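PDB 2JL1: triphenylmethane reductase from Citrobacter sp., which probably uses NADPH to reduce triphenylmethane dyes, the reaction that would underlie its use in bioremediation. Local coordinates for residues F1-T9 with F64-I73; I133-A141 with H191-V199. All coordinates share one frame; numbering follows the deposited sequence.

Contact 1 (F1-T9 with F64-I73); sequences FSIAVTGAT and FAGVSKLLFI. With NAP (NADP nicotinamide-adenine-dinucleotide phosphate), chain B.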
loop_
_atom_site.group_PDB
_atom_site.type_symbol
_atom_site.label_atom_id
_atom_site.label_comp_id
_atom_site.label_asym_id
_atom_site.label_seq_id
_atom_site.Cartn_x
_atom_site.Cartn_y
_atom_site.Cartn_z
ATOM N N PHE A 1 -13.957 14.091 23.269
ATOM C CA PHE A 1 -13.406 12.703 23.390
ATOM C C PHE A 1 -11.891 12.552 23.098
ATOM O O PHE A 1 -11.186 13.519 22.786
ATOM C CB PHE A 1 -14.232 11.702 22.560
ATOM C CG PHE A 1 -14.439 10.388 23.257
ATOM C CD1 PHE A 1 -15.553 10.185 24.063
ATOM C CD2 PHE A 1 -13.503 9.364 23.133
ATOM C CE1 PHE A 1 -15.732 8.978 24.737
ATOM C CE2 PHE A 1 -13.672 8.160 23.803
ATOM C CZ PHE A 1 -14.787 7.957 24.599
ATOM N N SER A 2 -11.418 11.309 23.190
ATOM C CA SER A 2 -10.018 11.009 23.409
ATOM C C SER A 2 -9.136 11.061 22.168
ATOM O O SER A 2 -9.569 10.757 21.048
ATOM C CB SER A 2 -9.889 9.627 24.037
ATOM O OG SER A 2 -10.405 8.663 23.141
ATOM N N ILE A 3 -7.886 11.434 22.413
ATOM C CA ILE A 3 -6.846 11.479 21.388
ATOM C C ILE A 3 -5.747 10.521 21.859
ATOM O O ILE A 3 -5.245 10.650 22.971
ATOM C CB ILE A 3 -6.295 12.904 21.210
ATOM C CG1 ILE A 3 -7.422 13.870 20.808
ATOM C CG2 ILE A 3 -5.131 12.908 20.186
ATOM C CD1 ILE A 3 -7.072 15.354 20.955
ATOM N N ALA A 4 -5.430 9.532 21.032
ATOM C CA ALA A 4 -4.417 8.544 21.345
ATOM C C ALA A 4 -3.248 8.737 20.399
ATOM O O ALA A 4 -3.443 9.074 19.223
ATOM C CB ALA A 4 -4.969 7.154 21.200
ATOM N N VAL A 5 -2.046 8.530 20.920
ATOM C CA VAL A 5 -0.807 8.750 20.163
ATOM C C VAL A 5 0.004 7.490 20.304
ATOM O O VAL A 5 0.400 7.127 21.422
ATOM C CB VAL A 5 -0.011 9.944 20.742
ATOM C CG1 VAL A 5 1.294 10.213 19.963
ATOM C CG2 VAL A 5 -0.871 11.213 20.789
ATOM N N THR A 6 0.244 6.803 19.192
ATOM C CA THR A 6 1.177 5.667 19.192
ATOM C C THR A 6 2.613 6.199 19.138
ATOM O O THR A 6 2.805 7.375 18.895
ATOM C CB THR A 6 0.881 4.658 18.056
ATOM O OG1 THR A 6 1.408 5.148 16.810
ATOM C CG2 THR A 6 -0.631 4.433 17.937
ATOM N N GLY A 7 3.623 5.355 19.351
ATOM C CA GLY A 7 5.011 5.860 19.441
ATOM C C GLY A 7 5.239 6.955 20.502
ATOM O O GLY A 7 6.177 7.779 20.399
ATOM N N ALA A 8 4.404 6.940 21.540
ATOM C CA ALA A 8 4.350 8.048 22.518
ATOM C C ALA A 8 5.621 8.314 23.335
ATOM O O ALA A 8 5.806 9.437 23.804
ATOM C CB ALA A 8 3.148 7.912 23.439
ATOM N N THR A 9 6.472 7.297 23.511
ATOM C CA THR A 9 7.757 7.462 24.197
ATOM C C THR A 9 8.891 7.826 23.224
ATOM O O THR A 9 10.026 8.089 23.642
ATOM C CB THR A 9 8.186 6.187 24.975
ATOM O OG1 THR A 9 8.235 5.074 24.072
ATOM C CG2 THR A 9 7.217 5.875 26.093
ATOM N N PHE A 64 -6.768 0.511 21.387
ATOM C CA PHE A 64 -7.591 1.402 20.582
ATOM C C PHE A 64 -9.059 1.391 21.005
ATOM O O PHE A 64 -9.853 2.152 20.452
ATOM C CB PHE A 64 -7.508 1.044 19.084
ATOM C CG PHE A 64 -6.135 1.176 18.479
ATOM C CD1 PHE A 64 -5.139 1.928 19.096
ATOM C CD2 PHE A 64 -5.856 0.579 17.255
ATOM C CE1 PHE A 64 -3.868 2.044 18.513
ATOM C CE2 PHE A 64 -4.603 0.701 16.657
ATOM C CZ PHE A 64 -3.606 1.435 17.281
ATOM N N ALA A 65 -9.417 0.514 21.947
ATOM C CA ALA A 65 -10.797 0.393 22.422
ATOM C C ALA A 65 -11.299 1.756 22.847
ATOM O O ALA A 65 -10.721 2.388 23.712
ATOM C CB ALA A 65 -10.883 -0.578 23.587
ATOM N N GLY A 66 -12.353 2.226 22.205
ATOM C CA GLY A 66 -12.984 3.463 22.613
ATOM C C GLY A 66 -12.293 4.756 22.239
ATOM O O GLY A 66 -12.770 5.818 22.623
ATOM N N VAL A 67 -11.183 4.708 21.494
ATOM C CA VAL A 67 -10.541 5.976 21.097
ATOM C C VAL A 67 -11.224 6.631 19.896
ATOM O O VAL A 67 -11.564 5.972 18.902
ATOM C CB VAL A 67 -8.957 5.933 21.006
ATOM C CG1 VAL A 67 -8.365 4.895 21.937
ATOM C CG2 VAL A 67 -8.470 5.723 19.615
ATOM N N SER A 68 -11.458 7.934 20.030
ATOM C CA SER A 68 -12.118 8.731 19.018
ATOM C C SER A 68 -11.146 9.116 17.898
ATOM O O SER A 68 -11.386 8.809 16.732
ATOM C CB SER A 68 -12.709 9.983 19.662
ATOM O OG SER A 68 -13.195 10.866 18.672
ATOM N N LYS A 69 -10.043 9.767 18.260
ATOM C CA LYS A 69 -9.020 10.159 17.281
ATOM C C LYS A 69 -7.681 9.471 17.538
ATOM O O LYS A 69 -7.145 9.553 18.644
ATOM C CB LYS A 69 -8.800 11.669 17.330
ATOM C CG LYS A 69 -9.971 12.506 16.901
ATOM C CD LYS A 69 -9.774 13.947 17.347
ATOM C CE LYS A 69 -10.627 14.902 16.545
ATOM N NZ LYS A 69 -10.746 16.196 17.274
ATOM N N LEU A 70 -7.115 8.851 16.500
ATOM C CA LEU A 70 -5.840 8.130 16.633
ATOM C C LEU A 70 -4.739 8.786 15.823
ATOM O O LEU A 70 -4.885 8.979 14.608
ATOM C CB LEU A 70 -5.983 6.660 16.193
ATOM C CG LEU A 70 -4.695 5.814 16.221
ATOM C CD1 LEU A 70 -4.162 5.627 17.645
ATOM C CD2 LEU A 70 -4.848 4.470 15.495
ATOM N N LEU A 71 -3.634 9.132 16.484
ATOM C CA LEU A 71 -2.429 9.524 15.729
ATOM C C LEU A 71 -1.520 8.301 15.643
ATOM O O LEU A 71 -0.918 7.876 16.636
ATOM C CB LEU A 71 -1.718 10.731 16.337
ATOM C CG LEU A 71 -0.415 11.115 15.587
ATOM C CD1 LEU A 71 -0.706 11.623 14.143
ATOM C CD2 LEU A 71 0.392 12.128 16.360
ATOM N N PHE A 72 -1.454 7.741 14.437
ATOM C CA PHE A 72 -0.677 6.571 14.131
ATOM C C PHE A 72 0.694 7.117 13.676
ATOM O O PHE A 72 0.817 7.667 12.591
ATOM C CB PHE A 72 -1.419 5.806 13.025
ATOM C CG PHE A 72 -0.660 4.642 12.430
ATOM C CD1 PHE A 72 0.539 4.193 12.991
ATOM C CD2 PHE A 72 -1.165 3.985 11.312
ATOM C CE1 PHE A 72 1.247 3.131 12.425
ATOM C CE2 PHE A 72 -0.474 2.903 10.760
ATOM C CZ PHE A 72 0.755 2.501 11.324
ATOM N N ILE A 73 1.699 7.027 14.545
ATOM C CA ILE A 73 3.054 7.457 14.197
ATOM C C ILE A 73 3.756 6.225 13.666
ATOM O O ILE A 73 3.704 5.181 14.300
ATOM C CB ILE A 73 3.802 8.061 15.421
ATOM C CG1 ILE A 73 3.120 9.372 15.871
ATOM C CG2 ILE A 73 5.336 8.215 15.121
ATOM C CD1 ILE A 73 3.777 10.032 17.086
HETATM P PA NAP B . 11.797 7.288 17.542
HETATM O O1A NAP B . 12.872 6.347 17.126
HETATM O O2A NAP B . 12.172 8.242 18.607
HETATM O O5B NAP B . 10.478 6.506 17.979
HETATM C C5B NAP B . 10.001 5.337 17.348
HETATM C C4B NAP B . 8.846 4.878 18.224
HETATM O O4B NAP B . 8.261 3.688 17.711
HETATM C C3B NAP B . 9.380 4.576 19.625
HETATM O O3B NAP B . 8.537 5.159 20.584
HETATM C C2B NAP B . 9.288 3.080 19.731
HETATM O O2B NAP B . 8.923 2.695 21.019
HETATM C C1B NAP B . 8.140 2.782 18.789
HETATM N N9A NAP B . 8.168 1.364 18.409
HETATM C C8A NAP B . 9.210 0.646 17.889
HETATM N N7A NAP B . 8.785 -0.626 17.701
HETATM C C5A NAP B . 7.501 -0.722 18.118
HETATM C C6A NAP B . 6.595 -1.782 18.161
HETATM N N6A NAP B . 6.940 -2.997 17.743
HETATM N N1A NAP B . 5.328 -1.559 18.646
HETATM C C2A NAP B . 4.962 -0.309 19.096
HETATM N N3A NAP B . 5.854 0.738 19.046
HETATM C C4A NAP B . 7.106 0.525 18.568
HETATM O O3 NAP B . 11.334 8.090 16.207
HETATM P PN NAP B . 10.929 9.635 16.001
HETATM O O1N NAP B . 9.951 9.963 17.052
HETATM O O2N NAP B . 12.170 10.447 15.863
HETATM O O5D NAP B . 10.106 9.577 14.580
HETATM C C5D NAP B . 8.853 8.909 14.513
HETATM C C4D NAP B . 8.680 8.020 13.276
HETATM O O4D NAP B . 8.958 8.778 12.111
HETATM C C3D NAP B . 9.654 6.839 13.250
HETATM O O3D NAP B . 9.156 5.657 13.824
HETATM C C2D NAP B . 9.973 6.645 11.780
HETATM O O2D NAP B . 9.104 5.757 11.109
HETATM C C1D NAP B . 9.739 8.022 11.198
HETATM N N1N NAP B . 11.050 8.629 10.913
HETATM C C2N NAP B . 11.054 9.754 10.152
HETATM C C3N NAP B . 12.237 10.344 9.809
HETATM C C7N NAP B . 12.252 11.549 8.970
HETATM O O7N NAP B . 13.521 12.168 8.776
HETATM N N7N NAP B . 11.092 11.940 8.428
HETATM C C4N NAP B . 13.450 9.846 10.329
HETATM C C5N NAP B . 13.424 8.764 11.175
HETATM C C6N NAP B . 12.208 8.118 11.422
HETATM P P2B NAP B . 10.019 2.274 22.127
HETATM O O1X NAP B . 10.274 3.494 22.991
HETATM O O2X NAP B . 11.327 1.819 21.503
HETATM O O3X NAP B . 9.377 1.148 22.912
#
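Thr6 and Ile73 meet just past the paired stretch of strands 3-5 and 69-72, two parallel neighbours at the centre of a Rossmann-type sheet, where the strand order turns from 3-2-1 to 4-5-6-7. Backbone bonds join Ala4 N to Lys69 O, Leu71 N to Ala4 O (2.7 Å) and Thr6 N to Leu71 O, and the axes run 16° apart. From Thr6 CB, 4.0 Å from Leu71 O, the side chain forks. Its hydroxyl is lodged between the backbone N and carbonyl carbon (chi1 79°), where OG1 accepts Ile73 N at 3.0 Å and also bonds to Tyr54 OH, so this buried oxygen has two polar partners. The methyl CG2 goes the other way, 3.7 Å from Leu70 CD1, and meets the edge of the Phe64 ring, which has Leu70 CD2 over one face, toward the rim. On the face shared with helix 11-20, Val5 CG1 lies 3.8 Å from Ile73 CD1. At the other end Ser68 N reaches Ser2 OG in a weak bond. Gly7, with positive phi, opens the glycine-rich loop that bends the chain toward NADP. There Thr9 OG1 donates to phosphate oxygen O1X of the cofactor at 2.8 Å.

Contact 2 (I133-A141 with H191-V199); sequences IPYTFLRNA and HENKTYNLV. With GOL (glycerol), chain E.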
loop_
_atom_site.group_PDB
_atom_site.type_symbol
_atom_site.label_atom_id
_atom_site.label_comp_id
_atom_site.label_asym_id
_atom_site.label_seq_id
_atom_site.Cartn_x
_atom_site.Cartn_y
_atom_site.Cartn_z
ATOM N N ILE A 133 -12.325 5.016 7.472
ATOM C CA ILE A 133 -12.186 5.982 8.565
ATOM C C ILE A 133 -11.693 7.315 7.987
ATOM O O ILE A 133 -10.723 7.337 7.216
ATOM C CB ILE A 133 -11.209 5.503 9.682
ATOM C CG1 ILE A 133 -11.586 4.118 10.229
ATOM C CG2 ILE A 133 -11.137 6.526 10.830
ATOM C CD1 ILE A 133 -10.488 3.515 11.201
ATOM N N PRO A 134 -12.363 8.435 8.345
ATOM C CA PRO A 134 -11.876 9.779 7.998
ATOM C C PRO A 134 -10.409 9.912 8.384
ATOM O O PRO A 134 -10.066 9.653 9.542
ATOM C CB PRO A 134 -12.718 10.691 8.896
ATOM C CG PRO A 134 -13.983 9.919 9.141
ATOM C CD PRO A 134 -13.618 8.476 9.123
ATOM N N TYR A 135 -9.561 10.304 7.431
ATOM C CA TYR A 135 -8.094 10.274 7.624
ATOM C C TYR A 135 -7.493 11.661 7.480
ATOM O O TYR A 135 -8.092 12.566 6.882
ATOM C CB TYR A 135 -7.406 9.332 6.605
ATOM C CG TYR A 135 -7.548 9.828 5.173
ATOM C CD1 TYR A 135 -6.645 10.759 4.637
ATOM C CD2 TYR A 135 -8.619 9.407 4.374
ATOM C CE1 TYR A 135 -6.787 11.237 3.333
ATOM C CE2 TYR A 135 -8.771 9.876 3.066
ATOM C CZ TYR A 135 -7.868 10.795 2.563
ATOM O OH TYR A 135 -8.029 11.269 1.291
ATOM N N THR A 136 -6.297 11.822 8.033
ATOM C CA THR A 136 -5.431 12.938 7.697
ATOM C C THR A 136 -4.039 12.362 7.496
ATOM O O THR A 136 -3.484 11.753 8.400
ATOM C CB THR A 136 -5.334 14.006 8.801
ATOM O OG1 THR A 136 -6.650 14.468 9.170
ATOM C CG2 THR A 136 -4.519 15.207 8.275
ATOM N N PHE A 137 -3.478 12.570 6.315
ATOM C CA PHE A 137 -2.133 12.090 6.043
ATOM C C PHE A 137 -1.187 13.265 6.244
ATOM O O PHE A 137 -1.211 14.257 5.508
ATOM C CB PHE A 137 -2.049 11.495 4.636
ATOM C CG PHE A 137 -2.886 10.262 4.457
ATOM C CD1 PHE A 137 -3.453 9.967 3.222
ATOM C CD2 PHE A 137 -3.120 9.397 5.524
ATOM C CE1 PHE A 137 -4.205 8.814 3.039
ATOM C CE2 PHE A 137 -3.918 8.253 5.342
ATOM C CZ PHE A 137 -4.455 7.976 4.097
ATOM N N LEU A 138 -0.436 13.176 7.326
ATOM C CA LEU A 138 0.513 14.171 7.741
ATOM C C LEU A 138 1.825 13.730 7.120
ATOM O O LEU A 138 2.579 12.930 7.699
ATOM C CB LEU A 138 0.612 14.171 9.286
ATOM C CG LEU A 138 -0.665 14.541 10.060
ATOM C CD1 LEU A 138 -0.576 14.137 11.562
ATOM C CD2 LEU A 138 -0.994 16.024 9.913
ATOM N N ARG A 139 2.082 14.185 5.901
ATOM C CA ARG A 139 3.233 13.671 5.159
ATOM C C ARG A 139 4.473 14.468 5.535
ATOM O O ARG A 139 4.706 15.550 5.007
ATOM C CB ARG A 139 2.974 13.749 3.653
ATOM C CG ARG A 139 1.915 12.784 3.147
ATOM C CD ARG A 139 1.893 12.835 1.641
ATOM N NE ARG A 139 1.320 11.624 1.056
ATOM C CZ ARG A 139 1.439 11.319 -0.240
ATOM N NH1 ARG A 139 2.087 12.148 -1.062
ATOM N NH2 ARG A 139 0.924 10.194 -0.724
ATOM N N ASN A 140 5.251 13.944 6.479
ATOM C CA ASN A 140 6.340 14.715 7.075
ATOM C C ASN A 140 7.566 14.763 6.171
ATOM O O ASN A 140 7.867 13.798 5.491
ATOM C CB ASN A 140 6.725 14.146 8.445
ATOM C CG ASN A 140 5.670 14.411 9.508
ATOM O OD1 ASN A 140 4.767 15.241 9.327
ATOM N ND2 ASN A 140 5.756 13.679 10.606
ATOM N N ALA A 141 8.272 15.899 6.204
ATOM C CA ALA A 141 9.618 16.005 5.666
ATOM C C ALA A 141 10.615 15.194 6.505
ATOM O O ALA A 141 10.327 14.796 7.642
ATOM C CB ALA A 141 10.057 17.481 5.680
ATOM N N HIS A 191 -9.895 18.941 8.846
ATOM C CA HIS A 191 -8.757 18.191 8.284
ATOM C C HIS A 191 -9.108 16.756 7.867
ATOM O O HIS A 191 -8.224 15.944 7.568
ATOM C CB HIS A 191 -7.582 18.201 9.272
ATOM C CG HIS A 191 -7.199 19.572 9.723
ATOM N ND1 HIS A 191 -6.750 20.540 8.851
ATOM C CD2 HIS A 191 -7.209 20.147 10.949
ATOM C CE1 HIS A 191 -6.499 21.651 9.520
ATOM N NE2 HIS A 191 -6.754 21.434 10.795
ATOM N N GLU A 192 -10.406 16.457 7.842
ATOM C CA GLU A 192 -10.863 15.141 7.466
ATOM C C GLU A 192 -10.651 14.877 5.977
ATOM O O GLU A 192 -10.921 15.732 5.116
ATOM C CB GLU A 192 -12.312 14.925 7.880
ATOM C CG GLU A 192 -12.421 14.560 9.352
ATOM C CD GLU A 192 -13.773 14.883 9.943
ATOM O OE1 GLU A 192 -13.875 15.937 10.622
ATOM O OE2 GLU A 192 -14.732 14.090 9.729
ATOM N N ASN A 193 -10.128 13.695 5.692
ATOM C CA ASN A 193 -9.879 13.274 4.316
ATOM C C ASN A 193 -8.939 14.210 3.546
ATOM O O ASN A 193 -9.169 14.530 2.378
ATOM C CB ASN A 193 -11.211 13.063 3.592
ATOM C CG ASN A 193 -12.095 12.058 4.302
ATOM O OD1 ASN A 193 -13.320 12.235 4.380
ATOM N ND2 ASN A 193 -11.492 10.989 4.811
ATOM N N LYS A 194 -7.869 14.633 4.209
ATOM C CA LYS A 194 -6.886 15.559 3.606
ATOM C C LYS A 194 -5.487 14.998 3.698
ATOM O O LYS A 194 -5.180 14.254 4.632
ATOM C CB LYS A 194 -6.898 16.902 4.350
ATOM C CG LYS A 194 -8.233 17.591 4.385
ATOM C CD LYS A 194 -8.410 18.519 3.230
ATOM C CE LYS A 194 -9.814 19.085 3.222
ATOM N NZ LYS A 194 -9.943 20.239 4.165
ATOM N N THR A 195 -4.654 15.352 2.718
ATOM C CA THR A 195 -3.235 15.027 2.711
ATOM C C THR A 195 -2.498 16.363 2.791
ATOM O O THR A 195 -2.839 17.307 2.067
ATOM C CB THR A 195 -2.820 14.202 1.434
ATOM O OG1 THR A 195 -3.557 12.967 1.391
ATOM C CG2 THR A 195 -1.334 13.869 1.427
ATOM N N TYR A 196 -1.514 16.450 3.696
ATOM C CA TYR A 196 -0.647 17.616 3.789
ATOM C C TYR A 196 0.778 17.183 3.545
ATOM O O TYR A 196 1.211 16.165 4.078
ATOM C CB TYR A 196 -0.757 18.284 5.181
ATOM C CG TYR A 196 -2.129 18.798 5.470
ATOM C CD1 TYR A 196 -2.664 19.862 4.744
ATOM C CD2 TYR A 196 -2.919 18.198 6.444
ATOM C CE1 TYR A 196 -3.983 20.329 4.991
ATOM C CE2 TYR A 196 -4.205 18.639 6.696
ATOM C CZ TYR A 196 -4.731 19.700 5.979
ATOM O OH TYR A 196 -6.003 20.124 6.252
ATOM N N ASN A 197 1.510 17.932 2.728
ATOM C CA ASN A 197 2.953 17.694 2.586
ATOM C C ASN A 197 3.650 18.700 3.492
ATOM O O ASN A 197 3.714 19.875 3.178
ATOM C CB ASN A 197 3.392 17.787 1.111
ATOM C CG ASN A 197 2.850 16.647 0.259
ATOM O OD1 ASN A 197 3.311 15.487 0.333
ATOM N ND2 ASN A 197 1.893 16.974 -0.593
ATOM N N LEU A 198 4.107 18.223 4.655
ATOM C CA LEU A 198 4.596 19.066 5.735
ATOM C C LEU A 198 6.110 19.256 5.639
ATOM O O LEU A 198 6.893 18.504 6.216
ATOM C CB LEU A 198 4.134 18.503 7.112
ATOM C CG LEU A 198 2.614 18.338 7.310
ATOM C CD1 LEU A 198 2.258 17.598 8.625
ATOM C CD2 LEU A 198 1.868 19.708 7.252
ATOM N N VAL A 199 6.499 20.278 4.878
ATOM C CA VAL A 199 7.887 20.549 4.559
ATOM C C VAL A 199 8.139 22.062 4.667
ATOM O O VAL A 199 7.207 22.879 4.844
ATOM C CB VAL A 199 8.264 20.066 3.121
ATOM C CG1 VAL A 199 7.930 18.592 2.905
ATOM C CG2 VAL A 199 7.572 20.909 2.063
HETATM C C1 GOL E . -10.408 16.221 11.777
HETATM O O1 GOL E . -10.000 17.583 11.685
HETATM C C2 GOL E . -9.503 15.350 12.664
HETATM O O2 GOL E . -8.841 16.122 13.652
HETATM C C3 GOL E . -8.500 14.485 11.880
HETATM O O3 GOL E . -9.095 13.448 11.095
HETATM O O HOH W 1 -6.209 13.069 0.465
#
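Arg139 runs alongside Asn197 and crosses Thr195 where strand 135-140 pairs in parallel with strand 194-198. Its chain is extended as far as NE; Arg139 CD comes 3.4 Å from Thr195 CG2 and 3.3 Å from Asn197 OD1, which sits at the guanidinium edge with the amide plane turned by 70°. Asn197 OD1 itself accepts from Phe109 N, while the guanidinium is held by salt bridges to Glu125 and Glu111. On the other face of the sheet Leu198 pushes CD1 between its neighbours, 3.8 Å from Leu138 CD2 and 3.5 Å from Asn140 OD1, beneath helix 175-186. Between these faces the N-H groups of Phe137, Arg139 and Ala141 donate to Lys194 O, Tyr196 O and Leu198 O in turn, with Tyr196 N meeting Phe137 O almost straight at 2.9 Å. At the start of the pair, Asn193 CA lies over the face of the Tyr135 ring, 3.7 Å from its centroid, a CH-pi contact; Asn193 belongs to the type II turn from His191 to Lys194. The same ring bears a hydroxyl that shares a water with Thr195 OG1. Thr136 OG1 donates to His191 O at 2.7 Å, coming from above the carbonyl plane. The pairing adds strand 194-198 as the outermost strand of the seven-stranded parallel sheet, an arrangement characteristic of the NADP-binding Rossmann domain in short-chain dehydrogenase relatives.

Contact 1 and contact 2 lie in the same parallel sheet, their centres 16 Å apart, with strand 101-107 between them: it pairs with 69-72 on one side and with 135-140 on the other. Across that strand Leu71 CD1 still touches Leu138 CD1 at 3.6 Å, so the two share one hydrophobic layer. Both lead toward NADP at the C-terminal ends of their strands. Contact 1 leads to the adenosine side, and its Ile73 CG2 also packs 3.6 Å from C5D of the nicotinamide ribose. Contact 2 serves the nicotinamide, where Ala141 O is hydrogen-bonded to the carboxamide nitrogen N7N, and the Asn140 side chain stands about 5 Å from the cofactor, nearest atoms counted.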